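Glycosyl hydrolase BlGH5_18 (Bifidobacterium longum subsp. infantis, PDB 7LQX) probably hydrolyses beta-mannosidic linkages in N-glycan cores, as a subfamily 18 member of glycoside hydrolase family 5, helping a gut bacterium to degrade host glycans. Local coordinates at residues Q241-M246 with A434-A439; W234-T239 with P325-A330; P43-V48 with V87-H92; R23-V28 with D100-V105; L260-A265 with G361-A366. All blocks are in the same frame, centred on the assembly; numbering follows the deposited sequence.

Contact 1 (Q241-M246 with A434-A439); sequences QGYGAM and AKYYTA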
# COMPACT_ATOMS: atom_id res chain seq x y z
N GLN A 241 -0.64 18.48 -27.50
CA GLN A 241 -1.73 19.44 -27.34
C GLN A 241 -1.35 20.79 -27.93
O GLN A 241 -2.17 21.44 -28.60
CB GLN A 241 -2.08 19.59 -25.87
CG GLN A 241 -2.56 18.31 -25.20
CD GLN A 241 -1.47 17.59 -24.44
OE1 GLN A 241 -0.34 17.47 -24.91
NE2 GLN A 241 -1.81 17.08 -23.27
N GLY A 242 -0.13 21.26 -27.67
CA GLY A 242 0.24 22.60 -28.06
C GLY A 242 0.63 22.73 -29.52
O GLY A 242 0.38 23.77 -30.14
N TYR A 243 1.26 21.70 -30.08
CA TYR A 243 1.72 21.74 -31.47
C TYR A 243 0.87 20.91 -32.41
O TYR A 243 0.91 21.16 -33.62
CB TYR A 243 3.18 21.29 -31.57
CG TYR A 243 4.06 22.14 -30.71
CD1 TYR A 243 4.46 23.39 -31.13
CD2 TYR A 243 4.47 21.71 -29.46
CE1 TYR A 243 5.25 24.19 -30.34
CE2 TYR A 243 5.26 22.50 -28.67
CZ TYR A 243 5.64 23.74 -29.11
OH TYR A 243 6.42 24.51 -28.30
N GLY A 244 0.10 19.96 -31.90
CA GLY A 244 -0.75 19.12 -32.72
C GLY A 244 -0.27 17.69 -32.69
O GLY A 244 0.94 17.41 -32.72
N ALA A 245 -1.22 16.76 -32.65
CA ALA A 245 -0.86 15.35 -32.64
C ALA A 245 -0.12 14.95 -33.91
O ALA A 245 0.65 13.99 -33.89
CB ALA A 245 -2.12 14.50 -32.47
N MSE A 246 -0.35 15.66 -35.01
CA MSE A 246 0.22 15.33 -36.32
C MSE A 246 1.33 16.32 -36.67
O MSE A 246 1.62 16.54 -37.84
CB MSE A 246 -0.89 15.37 -37.36
CG MSE A 246 -0.52 14.91 -38.76
SE MSE A 246 0.39 13.18 -38.82
CE MSE A 246 -0.67 12.18 -37.53
N ALA A 434 7.49 27.06 -20.29
CA ALA A 434 6.87 25.97 -21.05
C ALA A 434 5.36 26.08 -20.96
O ALA A 434 4.68 25.37 -20.22
CB ALA A 434 7.36 24.63 -20.49
N LYS A 435 4.81 26.97 -21.79
CA LYS A 435 3.40 27.30 -21.66
C LYS A 435 2.48 26.11 -21.90
O LYS A 435 1.36 26.09 -21.37
CB LYS A 435 3.04 28.45 -22.60
CG LYS A 435 3.43 28.22 -24.04
CD LYS A 435 2.94 29.36 -24.92
CE LYS A 435 3.59 29.34 -26.29
NZ LYS A 435 5.01 29.75 -26.20
N TYR A 436 2.90 25.12 -22.69
CA TYR A 436 2.04 23.98 -22.96
C TYR A 436 2.21 22.85 -21.95
O TYR A 436 1.31 22.03 -21.78
CB TYR A 436 2.29 23.42 -24.36
CG TYR A 436 2.12 24.43 -25.47
CD1 TYR A 436 1.03 25.30 -25.50
CD2 TYR A 436 3.05 24.51 -26.50
CE1 TYR A 436 0.88 26.22 -26.53
CE2 TYR A 436 2.90 25.42 -27.53
CZ TYR A 436 1.82 26.28 -27.54
OH TYR A 436 1.70 27.18 -28.57
N TYR A 437 3.36 22.78 -21.29
CA TYR A 437 3.56 21.81 -20.23
C TYR A 437 2.72 22.17 -19.03
O TYR A 437 2.02 21.32 -18.46
CB TYR A 437 5.03 21.87 -19.83
CG TYR A 437 5.58 20.81 -18.93
CD1 TYR A 437 5.67 19.49 -19.35
CD2 TYR A 437 6.10 21.14 -17.69
CE1 TYR A 437 6.23 18.53 -18.53
CE2 TYR A 437 6.66 20.20 -16.87
CZ TYR A 437 6.73 18.89 -17.30
OH TYR A 437 7.31 17.94 -16.49
N THR A 438 2.78 23.44 -18.62
CA THR A 438 2.07 23.91 -17.44
C THR A 438 0.57 23.90 -17.66
O THR A 438 -0.19 23.66 -16.71
CB THR A 438 2.56 25.32 -17.13
OG1 THR A 438 2.28 26.19 -18.24
CG2 THR A 438 4.06 25.32 -16.88
N ALA A 439 0.12 24.14 -18.89
CA ALA A 439 -1.30 24.05 -19.19
C ALA A 439 -1.82 22.64 -18.98
O ALA A 439 -3.01 22.45 -18.69
CB ALA A 439 -1.56 24.50 -20.63
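The ring of Tyr436 has a carbon over each face and a second ring at its edge. Over one face lies Gly242 CA, 3.6 Å from the centroid of the Tyr436 ring and only 8° off its normal, a CH-pi contact made directly by helix backbone. Lys435 CG sits over the opposite face. At the edge, CE2 of Tyr436 points into the face of Tyr243 and approaches Tyr243 CZ to 3.6 Å, off-centre toward the rim. The two rings form a T-shaped pair, their centroids 5.1 Å apart and their planes at 87°. The first torsion of Tyr243 sets CG opposite the carbonyl carbon (chi1 -58°), which swings the end of its side chain round to meet its partner. The absence of a side chain at Gly242 lets the ring come this close, since a beta carbon there would run into CD2 of Tyr436. Helix 239-243, which follows the sixth barrel strand, thereby meets the C-terminal helix 435-439 at the surface. Putting an alanine at Tyr436 would probably open a gap over Gly242 CA and deprive the Tyr243 face of its edge partner. No hydrogen bond spans the two segments, and the hydroxyl of Tyr243 turns instead to Glu391. Across these two segments the join therefore rests on CH-pi and edge-to-face contacts, probably aided by weak electrostatic attraction between C-H groups and ring faces, while the backbone of Tyr436 is hydrogen-bonded to Pro385.

Contact 2 (W234-T239 with P325-A330); sequences WVFNGT and PPFEHA. With EDO (1,2-ethanediol), chain E.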
# COMPACT_ATOMS: atom_id res chain seq x y z
N TRP A 234 7.02 11.27 -23.42
CA TRP A 234 5.56 11.18 -23.38
C TRP A 234 4.94 12.47 -23.91
O TRP A 234 4.93 13.50 -23.23
CB TRP A 234 5.08 10.89 -21.96
CG TRP A 234 5.40 9.49 -21.57
CD1 TRP A 234 6.37 9.06 -20.71
CD2 TRP A 234 4.77 8.31 -22.08
NE1 TRP A 234 6.37 7.69 -20.64
CE2 TRP A 234 5.39 7.21 -21.46
CE3 TRP A 234 3.74 8.09 -22.99
CZ2 TRP A 234 5.00 5.90 -21.72
CZ3 TRP A 234 3.36 6.79 -23.25
CH2 TRP A 234 3.99 5.71 -22.62
N VAL A 235 4.37 12.40 -25.12
CA VAL A 235 3.88 13.58 -25.82
C VAL A 235 2.55 14.10 -25.28
O VAL A 235 2.07 15.13 -25.76
CB VAL A 235 3.83 13.37 -27.34
CG1 VAL A 235 5.24 13.21 -27.90
CG2 VAL A 235 2.94 12.19 -27.72
N PHE A 236 1.94 13.42 -24.30
CA PHE A 236 0.81 14.01 -23.58
C PHE A 236 1.23 15.11 -22.62
O PHE A 236 0.37 15.68 -21.93
CB PHE A 236 -0.01 12.94 -22.85
CG PHE A 236 0.76 12.11 -21.85
CD1 PHE A 236 1.42 12.70 -20.78
CD2 PHE A 236 0.78 10.74 -21.96
CE1 PHE A 236 2.11 11.91 -19.86
CE2 PHE A 236 1.45 9.96 -21.04
CZ PHE A 236 2.10 10.54 -19.99
N ASN A 237 2.51 15.44 -22.55
CA ASN A 237 3.02 16.46 -21.65
C ASN A 237 2.82 17.88 -22.15
O ASN A 237 3.48 18.80 -21.64
CB ASN A 237 4.52 16.23 -21.41
CG ASN A 237 5.36 16.47 -22.66
OD1 ASN A 237 4.86 16.83 -23.72
ND2 ASN A 237 6.67 16.28 -22.51
N GLY A 238 1.94 18.09 -23.12
CA GLY A 238 1.72 19.38 -23.72
C GLY A 238 2.23 19.49 -25.13
O GLY A 238 1.84 20.42 -25.85
N THR A 239 3.09 18.57 -25.56
CA THR A 239 3.65 18.66 -26.90
C THR A 239 2.58 18.39 -27.96
O THR A 239 2.40 19.19 -28.88
CB THR A 239 4.82 17.70 -27.04
OG1 THR A 239 5.82 18.02 -26.07
CG2 THR A 239 5.43 17.81 -28.41
N PRO A 325 -6.24 5.94 -16.14
CA PRO A 325 -6.54 6.82 -17.27
C PRO A 325 -6.77 5.96 -18.50
O PRO A 325 -5.96 5.06 -18.78
CB PRO A 325 -5.27 7.67 -17.40
CG PRO A 325 -4.68 7.69 -16.02
CD PRO A 325 -4.99 6.32 -15.45
N PRO A 326 -7.87 6.15 -19.22
CA PRO A 326 -8.26 5.17 -20.25
C PRO A 326 -7.17 4.83 -21.25
O PRO A 326 -7.03 3.65 -21.62
CB PRO A 326 -9.47 5.84 -20.92
CG PRO A 326 -10.09 6.62 -19.80
CD PRO A 326 -8.95 7.14 -18.96
N PHE A 327 -6.39 5.80 -21.71
CA PHE A 327 -5.37 5.53 -22.71
C PHE A 327 -4.34 4.51 -22.23
O PHE A 327 -3.68 3.87 -23.06
CB PHE A 327 -4.67 6.82 -23.13
CG PHE A 327 -3.64 7.29 -22.14
CD1 PHE A 327 -4.00 8.05 -21.04
CD2 PHE A 327 -2.31 6.99 -22.33
CE1 PHE A 327 -3.05 8.47 -20.13
CE2 PHE A 327 -1.36 7.41 -21.43
CZ PHE A 327 -1.73 8.16 -20.33
N GLU A 328 -4.16 4.36 -20.91
CA GLU A 328 -3.16 3.43 -20.42
C GLU A 328 -3.42 2.02 -20.91
O GLU A 328 -2.48 1.24 -21.12
CB GLU A 328 -3.13 3.42 -18.89
CG GLU A 328 -2.65 4.72 -18.27
CD GLU A 328 -1.14 4.82 -18.10
OE1 GLU A 328 -0.40 3.90 -18.53
OE2 GLU A 328 -0.69 5.83 -17.54
N HIS A 329 -4.69 1.67 -21.09
CA HIS A 329 -5.00 0.30 -21.47
C HIS A 329 -4.46 -0.05 -22.84
O HIS A 329 -4.16 -1.23 -23.09
CB HIS A 329 -6.51 0.10 -21.47
CG HIS A 329 -7.13 0.06 -20.11
ND1 HIS A 329 -7.24 -1.10 -19.38
CD2 HIS A 329 -7.69 1.04 -19.36
CE1 HIS A 329 -7.84 -0.84 -18.23
NE2 HIS A 329 -8.12 0.45 -18.19
N ALA A 330 -4.35 0.93 -23.74
CA ALA A 330 -4.08 0.70 -25.16
C ALA A 330 -2.62 0.91 -25.54
O ALA A 330 -2.30 0.88 -26.73
CB ALA A 330 -4.98 1.62 -26.00
C1 EDO E . 2.57 6.58 -18.79
O1 EDO E . 1.24 7.05 -18.59
C2 EDO E . 2.58 5.07 -19.05
O2 EDO E . 1.91 4.39 -17.99
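Glu328 OE2 accepts a hydrogen bond from O1 of a bound 1,2-ethanediol at 2.5 Å, and this small diol, probably from the crystallisation liquor, lies between Glu328 and the aromatic rings of Trp234, Phe236 and Phe327. Its other hydroxyl lies against Glu328 OE1 at a distance so short that the details of that bond are doubtful; Ser111 OG adds a further hydrogen bond to the diol. The carbon side faces Trp234, where EDO C2 comes to 3.7 Å from Trp234 CZ2 and C1 sits over one face of the indole, toward its rim. Trp234 follows the sixth strand of the (beta/alpha)8 barrel and Glu328 lies in the long loop after the eighth, so the diol occupies the C-terminal mouth of the barrel, where family 5 enzymes bind sugars. Consistent with this, Trp234 NE1 is hydrogen-bonded to Glu276 on the seventh strand, at whose end the family carries its nucleophile. Direct contact between the loops falls to two phenylalanines: Phe236 CE2 meets Phe327 CZ at 3.7 Å, with ring planes 64° apart. In both, CG stands between the backbone N and the carbonyl carbon (chi1 58° and 79°), projecting the rings toward each other. Behind Phe236, Asn237 OD1 closes an Asx turn by accepting from Thr239 N at 3.1 Å, and takes Thr239 OG1 on a lone pair at 2.8 Å, just where helix 239-243 begins.

Contact 3 (P43-V48 with V87-H92); sequences PDWPSV and VRRMVH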
# COMPACT_ATOMS: atom_id res chain seq x y z
N PRO A 43 1.74 -15.54 -9.54
CA PRO A 43 2.48 -15.73 -10.80
C PRO A 43 1.96 -16.91 -11.61
O PRO A 43 1.73 -18.00 -11.10
CB PRO A 43 3.92 -15.96 -10.33
CG PRO A 43 3.99 -15.27 -8.98
CD PRO A 43 2.63 -15.52 -8.37
N ASP A 44 1.78 -16.67 -12.91
CA ASP A 44 1.43 -17.70 -13.90
C ASP A 44 2.65 -17.79 -14.81
O ASP A 44 2.81 -16.98 -15.73
CB ASP A 44 0.17 -17.28 -14.65
CG ASP A 44 -0.21 -18.23 -15.78
OD1 ASP A 44 0.63 -19.02 -16.25
OD2 ASP A 44 -1.38 -18.17 -16.21
N TRP A 45 3.53 -18.74 -14.53
CA TRP A 45 4.81 -18.77 -15.22
C TRP A 45 4.67 -19.20 -16.67
O TRP A 45 5.36 -18.64 -17.53
CB TRP A 45 5.85 -19.59 -14.45
CG TRP A 45 6.21 -18.91 -13.17
CD1 TRP A 45 5.99 -19.37 -11.91
CD2 TRP A 45 6.80 -17.61 -13.03
NE1 TRP A 45 6.42 -18.45 -10.99
CE2 TRP A 45 6.92 -17.36 -11.65
CE3 TRP A 45 7.25 -16.65 -13.93
CZ2 TRP A 45 7.48 -16.18 -11.16
CZ3 TRP A 45 7.79 -15.49 -13.44
CH2 TRP A 45 7.90 -15.26 -12.07
N PRO A 46 3.81 -20.17 -17.01
CA PRO A 46 3.57 -20.43 -18.44
C PRO A 46 3.16 -19.19 -19.22
O PRO A 46 3.57 -19.02 -20.37
CB PRO A 46 2.48 -21.51 -18.42
CG PRO A 46 2.72 -22.23 -17.14
CD PRO A 46 3.12 -21.15 -16.15
N SER A 47 2.39 -18.29 -18.60
CA SER A 47 1.99 -17.08 -19.31
C SER A 47 3.18 -16.16 -19.56
O SER A 47 3.20 -15.45 -20.57
CB SER A 47 0.87 -16.35 -18.57
OG SER A 47 1.33 -15.62 -17.45
N VAL A 48 4.17 -16.15 -18.66
CA VAL A 48 5.37 -15.34 -18.88
C VAL A 48 6.20 -15.91 -20.01
O VAL A 48 6.72 -15.18 -20.86
CB VAL A 48 6.19 -15.22 -17.58
CG1 VAL A 48 7.47 -14.42 -17.85
CG2 VAL A 48 5.38 -14.56 -16.50
N VAL A 87 11.26 -12.43 -9.15
CA VAL A 87 11.94 -11.54 -10.08
C VAL A 87 13.04 -12.29 -10.83
O VAL A 87 13.18 -12.17 -12.05
CB VAL A 87 12.51 -10.30 -9.37
CG1 VAL A 87 13.16 -9.36 -10.39
CG2 VAL A 87 11.42 -9.57 -8.61
N ARG A 88 13.84 -13.08 -10.11
CA ARG A 88 14.90 -13.84 -10.75
C ARG A 88 14.33 -14.80 -11.78
O ARG A 88 14.90 -14.96 -12.87
CB ARG A 88 15.73 -14.58 -9.70
CG ARG A 88 16.88 -15.38 -10.28
CD ARG A 88 17.79 -15.96 -9.22
NE ARG A 88 18.79 -16.82 -9.84
CZ ARG A 88 19.74 -17.48 -9.19
NH1 ARG A 88 19.86 -17.36 -7.87
NH2 ARG A 88 20.59 -18.24 -9.87
N ARG A 89 13.19 -15.42 -11.48
CA ARG A 89 12.58 -16.35 -12.42
C ARG A 89 12.15 -15.63 -13.69
O ARG A 89 12.32 -16.14 -14.80
CB ARG A 89 11.39 -17.06 -11.77
CG ARG A 89 10.64 -17.99 -12.72
CD ARG A 89 11.36 -19.29 -12.97
NE ARG A 89 10.48 -20.24 -13.66
CZ ARG A 89 9.47 -20.88 -13.08
NH1 ARG A 89 9.19 -20.67 -11.80
NH2 ARG A 89 8.73 -21.73 -13.78
N MSE A 90 11.58 -14.43 -13.55
CA MSE A 90 11.14 -13.69 -14.73
C MSE A 90 12.34 -13.32 -15.61
O MSE A 90 12.26 -13.42 -16.83
CB MSE A 90 10.37 -12.45 -14.30
CG MSE A 90 9.82 -11.67 -15.48
SE MSE A 90 8.71 -10.20 -14.95
CE MSE A 90 7.21 -11.18 -14.35
N VAL A 91 13.43 -12.90 -14.97
CA VAL A 91 14.68 -12.65 -15.68
C VAL A 91 15.16 -13.92 -16.36
O VAL A 91 15.56 -13.91 -17.53
CB VAL A 91 15.73 -12.09 -14.71
CG1 VAL A 91 17.10 -12.09 -15.37
CG2 VAL A 91 15.32 -10.71 -14.24
N HIS A 92 15.14 -15.04 -15.63
CA HIS A 92 15.58 -16.31 -16.17
C HIS A 92 14.80 -16.68 -17.42
O HIS A 92 15.37 -17.14 -18.41
CB HIS A 92 15.43 -17.39 -15.10
CG HIS A 92 16.07 -18.70 -15.46
ND1 HIS A 92 17.44 -18.86 -15.50
CD2 HIS A 92 15.53 -19.89 -15.80
CE1 HIS A 92 17.71 -20.11 -15.85
NE2 HIS A 92 16.57 -20.75 -16.03
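Arg89 leaves its helix with CG opposite the backbone N (chi1 176°) and then bends at chi2 (77°), which folds its chain back over the indole of Trp45. The aliphatic part and the charged part land on different rings. CG stands almost exactly above the six-membered ring, 3.6 Å from Arg89 CG to the centroid of that Trp45 ring, as a CH-pi contact. The guanidinium stacks over the five-membered ring, planes 29° apart, with Arg89 CZ 4.0 Å from the Trp45 five-ring centroid in a cation-pi interaction; NH1 reaches Trp45 CD1 at 3.5 Å. The other indole face is covered by Pro43 CB. Deeper in, CZ3 of Trp45 touches Met90 CB at 4.1 Å, and Val48 CG1 packs on Met90 CG, Met90 being a selenomethionine. With an alanine in place of Trp45, Arg89 would probably lose the surface its chain lies on and be set free to turn in solvent. Asp44 caps the start of helix 45-57 through OD1 and the N of Ser47. That helix and helix 81-96 are thus neighbours on the outside of the barrel, the latter resting its Val87 and Val91 on strand 100-104 and helix 132-149.

Contact 4 (R23-V28 with D100-V105); sequences RMRFGV and DAYVDV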
# COMPACT_ATOMS: atom_id res chain seq x y z
N ARG A 23 25.70 -1.74 -32.24
CA ARG A 23 24.28 -1.98 -32.45
C ARG A 23 23.46 -1.09 -31.54
O ARG A 23 23.97 -0.52 -30.57
CB ARG A 23 23.97 -3.46 -32.19
CG ARG A 23 24.51 -4.00 -30.86
CD ARG A 23 23.67 -5.17 -30.33
NE ARG A 23 22.31 -5.02 -30.82
CZ ARG A 23 21.21 -5.37 -30.17
NH1 ARG A 23 21.27 -5.92 -28.97
NH2 ARG A 23 20.05 -5.16 -30.76
N MSE A 24 22.18 -0.96 -31.89
CA MSE A 24 21.21 -0.17 -31.11
C MSE A 24 20.21 -1.17 -30.55
O MSE A 24 19.68 -2.00 -31.28
CB MSE A 24 20.46 0.83 -31.98
CG MSE A 24 19.39 1.60 -31.22
SE MSE A 24 18.46 2.90 -32.35
CE MSE A 24 19.93 4.10 -32.70
N ARG A 25 19.92 -1.06 -29.26
CA ARG A 25 19.08 -2.05 -28.60
C ARG A 25 17.60 -1.72 -28.81
O ARG A 25 17.20 -0.55 -28.80
CB ARG A 25 19.39 -2.06 -27.10
CG ARG A 25 20.88 -2.11 -26.73
CD ARG A 25 21.53 -3.44 -27.05
NE ARG A 25 20.75 -4.57 -26.55
CZ ARG A 25 20.89 -5.13 -25.35
NH1 ARG A 25 21.81 -4.70 -24.49
NH2 ARG A 25 20.11 -6.15 -25.03
N PHE A 26 16.80 -2.76 -29.00
CA PHE A 26 15.35 -2.63 -29.13
C PHE A 26 14.67 -3.60 -28.17
O PHE A 26 14.99 -4.79 -28.16
CB PHE A 26 14.88 -2.85 -30.58
CG PHE A 26 15.11 -1.65 -31.45
CD1 PHE A 26 16.35 -1.41 -32.03
CD2 PHE A 26 14.09 -0.74 -31.64
CE1 PHE A 26 16.55 -0.28 -32.81
CE2 PHE A 26 14.29 0.38 -32.42
CZ PHE A 26 15.52 0.62 -32.99
N GLY A 27 13.76 -3.08 -27.36
CA GLY A 27 13.09 -3.91 -26.38
C GLY A 27 11.78 -3.31 -25.95
O GLY A 27 11.28 -2.35 -26.54
N VAL A 28 11.19 -3.90 -24.91
CA VAL A 28 9.89 -3.47 -24.40
C VAL A 28 9.90 -3.39 -22.89
O VAL A 28 10.60 -4.14 -22.20
CB VAL A 28 8.72 -4.37 -24.86
CG1 VAL A 28 8.56 -4.31 -26.37
CG2 VAL A 28 8.92 -5.80 -24.40
N ASP A 100 17.92 -10.13 -23.04
CA ASP A 100 18.46 -9.55 -21.82
C ASP A 100 17.33 -8.95 -20.99
O ASP A 100 16.23 -8.68 -21.49
CB ASP A 100 19.47 -8.46 -22.16
CG ASP A 100 20.69 -9.02 -22.85
OD1 ASP A 100 21.25 -10.00 -22.34
OD2 ASP A 100 21.06 -8.49 -23.92
N ALA A 101 17.59 -8.77 -19.70
CA ALA A 101 16.62 -8.17 -18.81
C ALA A 101 17.28 -7.07 -17.99
O ALA A 101 18.39 -7.23 -17.49
CB ALA A 101 16.00 -9.22 -17.88
N TYR A 102 16.59 -5.94 -17.89
CA TYR A 102 16.91 -4.82 -17.01
C TYR A 102 15.79 -4.72 -15.98
O TYR A 102 14.61 -4.86 -16.33
CB TYR A 102 17.01 -3.53 -17.84
CG TYR A 102 18.15 -3.57 -18.82
CD1 TYR A 102 18.02 -4.21 -20.04
CD2 TYR A 102 19.38 -2.99 -18.52
CE1 TYR A 102 19.07 -4.29 -20.93
CE2 TYR A 102 20.44 -3.05 -19.41
CZ TYR A 102 20.28 -3.70 -20.61
OH TYR A 102 21.33 -3.78 -21.51
N VAL A 103 16.13 -4.53 -14.71
CA VAL A 103 15.15 -4.57 -13.63
C VAL A 103 15.13 -3.22 -12.92
O VAL A 103 16.18 -2.67 -12.60
CB VAL A 103 15.49 -5.68 -12.62
CG1 VAL A 103 14.52 -5.69 -11.46
CG2 VAL A 103 15.51 -7.03 -13.30
N ASP A 104 13.93 -2.69 -12.67
CA ASP A 104 13.76 -1.50 -11.84
C ASP A 104 13.44 -1.95 -10.42
O ASP A 104 12.52 -2.76 -10.23
CB ASP A 104 12.60 -0.63 -12.34
CG ASP A 104 12.97 0.27 -13.49
OD1 ASP A 104 13.56 -0.20 -14.48
OD2 ASP A 104 12.63 1.48 -13.42
N VAL A 105 14.15 -1.41 -9.42
CA VAL A 105 14.05 -1.98 -8.08
C VAL A 105 12.79 -1.53 -7.34
O VAL A 105 12.07 -2.36 -6.78
CB VAL A 105 15.31 -1.74 -7.23
CG1 VAL A 105 15.12 -2.35 -5.83
CG2 VAL A 105 16.53 -2.33 -7.91
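Arg25 and Asp100 meet closely at one point, while the surroundings of the pair are looser. Arg25 adopts two conformations; in the one described, NH2 forms a salt bridge with Asp100 OD2 at 2.8 Å. As a hydrogen bond it is weak, bent to 122° at the proton; the guanidinium and carboxylate planes stand 78° apart. Bends at chi2 and chi3 curl the arginine chain across to reach the acid. Toward the interior, Arg25 NH1 lies 3.2 Å from Tyr102 OH, at the edge of a ring that also meets Trp273. On the outer side contact thins: exposed Arg23, also modelled in two conformations, is not in contact with Asp100 in the one described. Strands 25-29 and 100-104 are not neighbours in the barrel, for strand 62-65 runs between them, and the side chains span that gap near the strands' N-terminal ends. A chain of salt bridges, Asp61-Arg25-Asp100-Arg156, thus ties together the N-terminal ends of neighbouring strands, and each acid would probably help to balance the positive charge of the arginines it meets.

Contact 5 (L260-A265 with G361-A366); sequences LSRAFA and GGNDAA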
# COMPACT_ATOMS: atom_id res chain seq x y z
N LEU A 260 18.78 17.24 -25.50
CA LEU A 260 18.81 18.06 -24.30
C LEU A 260 19.69 17.42 -23.24
O LEU A 260 20.50 18.11 -22.61
CB LEU A 260 17.38 18.26 -23.79
CG LEU A 260 17.22 19.12 -22.54
CD1 LEU A 260 17.70 20.53 -22.75
CD2 LEU A 260 15.75 19.11 -22.12
N SER A 261 19.57 16.11 -23.05
CA SER A 261 20.37 15.46 -22.03
C SER A 261 21.86 15.56 -22.34
O SER A 261 22.67 15.71 -21.42
CB SER A 261 19.93 14.00 -21.86
OG SER A 261 20.38 13.15 -22.90
N ARG A 262 22.23 15.52 -23.62
CA ARG A 262 23.63 15.61 -23.99
C ARG A 262 24.26 16.93 -23.56
O ARG A 262 25.47 17.00 -23.34
CB ARG A 262 23.79 15.43 -25.49
CG ARG A 262 23.53 14.02 -25.99
CD ARG A 262 23.66 14.00 -27.49
NE ARG A 262 25.05 14.16 -27.94
CZ ARG A 262 25.40 14.54 -29.17
NH1 ARG A 262 24.49 14.87 -30.06
NH2 ARG A 262 26.69 14.60 -29.49
N ALA A 263 23.47 18.00 -23.48
CA ALA A 263 24.02 19.27 -23.04
C ALA A 263 24.68 19.14 -21.68
O ALA A 263 25.66 19.84 -21.39
CB ALA A 263 22.91 20.32 -22.97
N PHE A 264 24.15 18.27 -20.82
CA PHE A 264 24.57 18.18 -19.43
C PHE A 264 25.53 17.03 -19.14
O PHE A 264 26.08 16.97 -18.04
CB PHE A 264 23.33 18.11 -18.52
CG PHE A 264 22.37 19.23 -18.79
CD1 PHE A 264 22.60 20.49 -18.30
CD2 PHE A 264 21.28 19.03 -19.62
CE1 PHE A 264 21.75 21.53 -18.60
CE2 PHE A 264 20.44 20.06 -19.93
CZ PHE A 264 20.67 21.31 -19.42
N ALA A 265 25.71 16.10 -20.08
CA ALA A 265 26.59 14.97 -19.87
C ALA A 265 28.04 15.43 -20.00
O ALA A 265 28.43 15.95 -21.05
CB ALA A 265 26.31 13.90 -20.92
N GLY A 361 26.14 10.72 -37.16
CA GLY A 361 27.30 11.55 -36.94
C GLY A 361 26.98 12.79 -36.16
O GLY A 361 26.03 12.83 -35.37
N GLY A 362 27.76 13.84 -36.41
CA GLY A 362 27.75 15.04 -35.60
C GLY A 362 26.59 15.97 -35.88
O GLY A 362 25.71 15.70 -36.69
N ASN A 363 26.61 17.10 -35.18
CA ASN A 363 25.53 18.08 -35.18
C ASN A 363 26.09 19.43 -35.54
O ASN A 363 27.07 19.88 -34.93
CB ASN A 363 24.94 18.17 -33.78
CG ASN A 363 24.25 16.90 -33.37
OD1 ASN A 363 24.85 15.99 -32.80
ND2 ASN A 363 22.96 16.83 -33.67
N ASP A 364 25.46 20.11 -36.50
CA ASP A 364 26.01 21.34 -37.04
C ASP A 364 25.71 22.56 -36.18
O ASP A 364 26.48 23.52 -36.20
CB ASP A 364 25.43 21.59 -38.43
CG ASP A 364 25.82 20.53 -39.43
OD1 ASP A 364 27.04 20.29 -39.59
OD2 ASP A 364 24.92 19.93 -40.05
N ALA A 365 24.58 22.56 -35.48
CA ALA A 365 24.11 23.73 -34.76
C ALA A 365 23.76 23.34 -33.34
O ALA A 365 23.47 22.18 -33.05
CB ALA A 365 22.87 24.32 -35.44
N ALA A 366 23.78 24.33 -32.45
CA ALA A 366 23.33 24.09 -31.09
C ALA A 366 22.65 25.33 -30.53
O ALA A 366 23.07 26.46 -30.79
CB ALA A 366 24.47 23.67 -30.16
O HOH W 1 27.43 15.46 -32.15
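A single polar bridge, reinforced by water, joins Arg262 on a barrel helix to Asn363 in the segment leading into the C-terminal domain. Arg262 NH1 donates to Asn363 OD1 at 3.0 Å along a nearly straight path of 164°. The acceptor lies at the guanidinium edge and in its plane, whereas the donor stands above the carbonyl plane, 43° out of it, and not on a lone pair. The flat groups are accordingly inclined to each other rather than coplanar. Water 1 completes a closed ring: it accepts from Arg262 NH2 at 2.9 Å and donates to Asn363 OD1 at 2.7 Å, so two donors grip one amide oxygen. Helix 248-264, which carries the arginine, makes the crossover from the sixth to the seventh strand of the (beta/alpha)8 barrel. Asn363 shortly precedes strand 365-369, the middle member of a three-stranded parallel sheet, and the bridge therefore spans the interface between barrel and C-terminal domain. A bend at chi3 (71°) turns the arginine end toward that sheet, where its chain also touches Thr404. Each partner has a stronger polar mate nearby: Arg262 NH1 makes a salt bridge with Glu259 one turn back on its helix, and Asn363 ND2 donates to the carbonyl oxygen of Arg402, which fixes the rotation of the amide and keeps OD1 facing the arginine.

How the contacts relate
From the N terminus, contact 4 is the first loop to open, and it links the first and third barrel strands. Contact 3 opens and closes within it, pairing the helices that follow the first two strands; the two contacts touch through valines and an alanine between helix 81-96 and strand 100-104. Past the sixth strand the pattern changes. Contact 2 opens first, then contacts 1 and 5, so contact 2 crosses both, closing after the eighth strand, while contact 5 lies wholly within contact 1. Contacts 1 and 2 touch, with Gln241 NE2 probably hydrogen-bonded to Phe236 O. Contact 5 joins barrel to C-terminal domain, and contact 1 brings the final helix back to the barrel.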